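Local coordinates for peptidyl tryptophan dihydroxylase (Pseudomonas putida, PDB 7CTQ), which is an FAD-dependent monooxygenase that dihydroxylates a peptidyl tryptophan, a step essential for making the tryptophylquinone cofactor of quinohemoprotein amine dehydrogenase, at residues 405-408 with 409-413; 198-202 with 203-207. All coordinates share one frame; numbering follows the deposited sequence.

Interaction 1. Residues 405-408 with 409-413; sequences RPLE and AVVSG
L407 and V411 meet one helical turn apart. Their methyls L407 CD1 and V411 CG1 approach to 3.6 Å, the two side chains slanting across one another. This is the tight flank of the short helix 407-410. L407 also packs on L401 and L426, and V411, which is buried, on V422. The short helix thus packs against both helix 395-402 and helix 416-428. Backbone bonds hold the turn. V410 N donates to P406 O at 3.0 Å, in the carbonyl plane, and V411 N donates to L407 O at 3.1 Å, almost in line with that carbonyl. P406 occupies the N-cap position.

The other flank is exposed and looser. R405 has CG anti to the backbone N (chi1 -165°) and an extended chain, which carries it forward alongside the helix, as far as A409. Its aliphatic part passes V410, with CB, CG and CD all near CG2. Farther out, R405 NE lies 3.6 Å from A409 CB. One face of the guanidinium sits over A409 O, which is 3.5 Å above its plane and offset toward the rim. The charge itself is met by E400, through a salt bridge from NH1. P406 CG touches A409 CB lightly, at 4.1 Å.

At the end of the turn, S412 folds back. S412 OG donates to A409 O at 3.0 Å, and S412 N reaches the same oxygen from the same face of its plane. The chemistry is therefore divided: apolar methyls face the neighbouring helices, while the paired R405 lies over the outer backbone and S412 supplies two bonds to A409 O, through OG and N.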
loop_
_atom_site.group_PDB
_atom_site.type_symbol
_atom_site.label_atom_id
_atom_site.label_comp_id
_atom_site.label_asym_id
_atom_site.label_seq_id
_atom_site.Cartn_x
_atom_site.Cartn_y
_atom_site.Cartn_z
ATOM N N ARG A 405 -31.365 13.256 25.985
ATOM C CA ARG A 405 -32.626 12.852 25.381
ATOM C C ARG A 405 -32.676 11.325 25.264
ATOM O O ARG A 405 -31.676 10.697 24.895
ATOM C CB ARG A 405 -32.803 13.502 24.004
ATOM C CG ARG A 405 -34.227 13.407 23.487
ATOM C CD ARG A 405 -34.466 14.066 22.128
ATOM N NE ARG A 405 -35.907 14.157 21.870
ATOM C CZ ARG A 405 -36.467 14.253 20.667
ATOM N NH1 ARG A 405 -35.714 14.274 19.572
ATOM N NH2 ARG A 405 -37.792 14.326 20.562
ATOM N N PRO A 406 -33.805 10.694 25.607
ATOM C CA PRO A 406 -33.872 9.227 25.551
ATOM C C PRO A 406 -33.767 8.714 24.125
ATOM O O PRO A 406 -34.258 9.341 23.178
ATOM C CB PRO A 406 -35.241 8.907 26.171
ATOM C CG PRO A 406 -35.993 10.199 26.161
ATOM C CD PRO A 406 -34.963 11.261 26.318
ATOM N N LEU A 407 -33.121 7.550 23.984
ATOM C CA LEU A 407 -32.816 7.025 22.653
ATOM C C LEU A 407 -34.079 6.862 21.820
ATOM O O LEU A 407 -34.103 7.233 20.641
ATOM C CB LEU A 407 -32.068 5.690 22.761
ATOM C CG LEU A 407 -31.729 5.037 21.419
ATOM C CD1 LEU A 407 -31.060 6.039 20.499
ATOM C CD2 LEU A 407 -30.840 3.828 21.611
ATOM N N GLU A 408 -35.149 6.340 22.428
ATOM C CA GLU A 408 -36.391 6.126 21.693
ATOM C C GLU A 408 -36.882 7.415 21.041
ATOM O O GLU A 408 -37.256 7.420 19.861
ATOM C CB GLU A 408 -37.452 5.545 22.628
ATOM C CG GLU A 408 -37.210 4.082 22.973
ATOM C CD GLU A 408 -38.353 3.158 22.547
ATOM O OE1 GLU A 408 -39.228 3.601 21.768
ATOM O OE2 GLU A 408 -38.369 1.985 22.993
ATOM N N ALA A 409 -36.850 8.525 21.783
ATOM C CA ALA A 409 -37.247 9.815 21.217
ATOM C C ALA A 409 -36.278 10.282 20.133
ATOM O O ALA A 409 -36.703 10.844 19.114
ATOM C CB ALA A 409 -37.346 10.862 22.330
ATOM N N VAL A 410 -34.972 10.066 20.336
ATOM C CA VAL A 410 -33.959 10.566 19.405
ATOM C C VAL A 410 -34.168 9.989 18.011
ATOM O O VAL A 410 -34.018 10.690 17.000
ATOM C CB VAL A 410 -32.547 10.258 19.944
ATOM C CG1 VAL A 410 -31.484 10.558 18.901
ATOM C CG2 VAL A 410 -32.282 11.052 21.213
ATOM N N VAL A 411 -34.549 8.716 17.931
ATOM C CA VAL A 411 -34.664 8.017 16.657
ATOM C C VAL A 411 -36.111 7.923 16.173
ATOM O O VAL A 411 -36.372 7.303 15.135
ATOM C CB VAL A 411 -34.025 6.623 16.756
ATOM C CG1 VAL A 411 -32.644 6.736 17.381
ATOM C CG2 VAL A 411 -34.895 5.699 17.589
ATOM N N SER A 412 -37.055 8.537 16.886
ATOM C CA SER A 412 -38.470 8.354 16.574
ATOM C C SER A 412 -38.861 8.899 15.203
ATOM O O SER A 412 -39.926 8.539 14.690
ATOM C CB SER A 412 -39.323 9.024 17.643
ATOM O OG SER A 412 -39.199 10.427 17.536
ATOM N N GLY A 413 -38.036 9.750 14.596
ATOM C CA GLY A 413 -38.389 10.299 13.308
ATOM C C GLY A 413 -38.000 9.458 12.114
ATOM O O GLY A 413 -38.456 9.738 11.000
#

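Interaction 2. Residues 198-202 with 203-207; sequences VTLDA and AGLPG
This is a local turn contact in which L205 folds back on the end of strand 193-201. The chain leaves the strand at D201 and makes a type II beta turn from A202 to L205, on the way to helix 208-220. L205 does most of the touching. Its CG lies 3.4 Å from A202 O and 3.7 Å from D201 O, so the branch point rests against two backbone carbonyls. L205 CG stands beside its own backbone N (chi1 -61°), which sends the two methyls back over the strand end. L205 CD2 then meets L200 CD1 at 4.0 Å, the side chains crossing at a slant.

L200 and L205 both pack on Y214 of helix 208-220, and L205 also touches V159 of strand 158-166. An alanine in place of L205 would probably open a gap beside L200 and Y214, leaving the turn less firmly packed against the strand. A bound hexane-1,6-diol, probably from the crystallisation liquor, lies about 4 Å from the L205 side chain.

The outer side is more exposed. D201 is the one charged side chain there. D201 OD1 lies 4.0 Å from A203 CB, while OD2 makes a salt bridge with R340. G204 has a positive phi (79°), which suits glycine at the third position of the turn. No hydrogen bond joins 198-202 to 203-207, so apolar contact and the bend of the backbone define the arrangement. It is a strand-to-helix connection through a type II turn, with leucines from the strand and the turn sharing a tyrosine of the following helix.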
loop_
_atom_site.group_PDB
_atom_site.type_symbol
_atom_site.label_atom_id
_atom_site.label_comp_id
_atom_site.label_asym_id
_atom_site.label_seq_id
_atom_site.Cartn_x
_atom_site.Cartn_y
_atom_site.Cartn_z
ATOM N N VAL A 198 15.501 -12.412 1.180
ATOM C CA VAL A 198 15.528 -12.616 2.616
ATOM C C VAL A 198 15.396 -11.249 3.258
ATOM O O VAL A 198 15.970 -10.262 2.778
ATOM C CB VAL A 198 16.793 -13.354 3.093
ATOM C CG1 VAL A 198 18.049 -12.487 2.919
ATOM C CG2 VAL A 198 16.620 -13.804 4.532
ATOM N N THR A 199 14.589 -11.187 4.304
ATOM C CA THR A 199 14.266 -9.941 4.981
ATOM C C THR A 199 14.888 -9.989 6.365
ATOM O O THR A 199 14.694 -10.959 7.107
ATOM C CB THR A 199 12.749 -9.751 5.043
ATOM O OG1 THR A 199 12.260 -9.588 3.705
ATOM C CG2 THR A 199 12.382 -8.511 5.879
ATOM N N LEU A 200 15.673 -8.967 6.681
ATOM C CA LEU A 200 16.493 -8.964 7.878
ATOM C C LEU A 200 16.548 -7.552 8.428
ATOM O O LEU A 200 16.226 -6.582 7.735
ATOM C CB LEU A 200 17.928 -9.434 7.588
ATOM C CG LEU A 200 18.146 -10.747 6.842
ATOM C CD1 LEU A 200 19.468 -10.698 6.095
ATOM C CD2 LEU A 200 18.111 -11.896 7.833
ATOM N N ASP A 201 16.994 -7.448 9.672
ATOM C CA ASP A 201 17.351 -6.150 10.226
ATOM C C ASP A 201 18.529 -5.567 9.456
ATOM O O ASP A 201 19.454 -6.286 9.063
ATOM C CB ASP A 201 17.695 -6.292 11.704
ATOM C CG ASP A 201 17.209 -5.120 12.526
ATOM O OD1 ASP A 201 17.834 -4.036 12.448
ATOM O OD2 ASP A 201 16.191 -5.282 13.229
ATOM N N ALA A 202 18.485 -4.254 9.208
ATOM C CA ALA A 202 19.565 -3.620 8.455
ATOM C C ALA A 202 20.898 -3.649 9.194
ATOM O O ALA A 202 21.948 -3.597 8.545
ATOM C CB ALA A 202 19.199 -2.176 8.109
ATOM N N ALA A 203 20.884 -3.766 10.521
ATOM C CA ALA A 203 22.085 -3.549 11.324
ATOM C C ALA A 203 23.044 -4.734 11.250
ATOM O O ALA A 203 22.638 -5.893 11.365
ATOM C CB ALA A 203 21.705 -3.294 12.783
ATOM N N GLY A 204 24.331 -4.436 11.084
ATOM C CA GLY A 204 25.343 -5.474 11.095
ATOM C C GLY A 204 25.481 -6.281 9.818
ATOM O O GLY A 204 26.309 -7.201 9.777
ATOM N N LEU A 205 24.697 -5.981 8.778
ATOM C CA LEU A 205 24.909 -6.611 7.485
ATOM C C LEU A 205 26.282 -6.222 6.946
ATOM O O LEU A 205 26.860 -5.214 7.359
ATOM C CB LEU A 205 23.829 -6.192 6.489
ATOM C CG LEU A 205 22.378 -6.530 6.818
ATOM C CD1 LEU A 205 21.473 -6.056 5.692
ATOM C CD2 LEU A 205 22.213 -8.016 7.068
ATOM N N PRO A 206 26.827 -7.012 6.026
ATOM C CA PRO A 206 28.071 -6.615 5.362
ATOM C C PRO A 206 27.818 -5.490 4.374
ATOM O O PRO A 206 26.689 -5.250 3.940
ATOM C CB PRO A 206 28.517 -7.891 4.632
ATOM C CG PRO A 206 27.657 -8.997 5.170
ATOM C CD PRO A 206 26.380 -8.348 5.604
ATOM N N GLY A 207 28.897 -4.802 4.009
ATOM C CA GLY A 207 28.849 -3.834 2.932
ATOM C C GLY A 207 28.727 -4.509 1.576
ATOM O O GLY A 207 28.684 -5.735 1.453
#

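The two contacts are far apart, with centres about 60 Å from each other and nearest atoms about 48 Å. They lie on opposite sides of the chain's centre and share no helix or strand. Interaction 2 comes first along the chain. It ends strand 193-201 of the mixed nine-stranded sheet and leads into helix 208-220, in the part of the chain related to the tryptophan halogenases. Its L200 side chain is about 11 Å from the FAD. Interaction 1 follows much later, on the short helix 407-410 among the C-terminal helices, and its centre is about 42 Å from the centre of the chain. Each is a local surface contact within its own part of the fold, and the two do not touch.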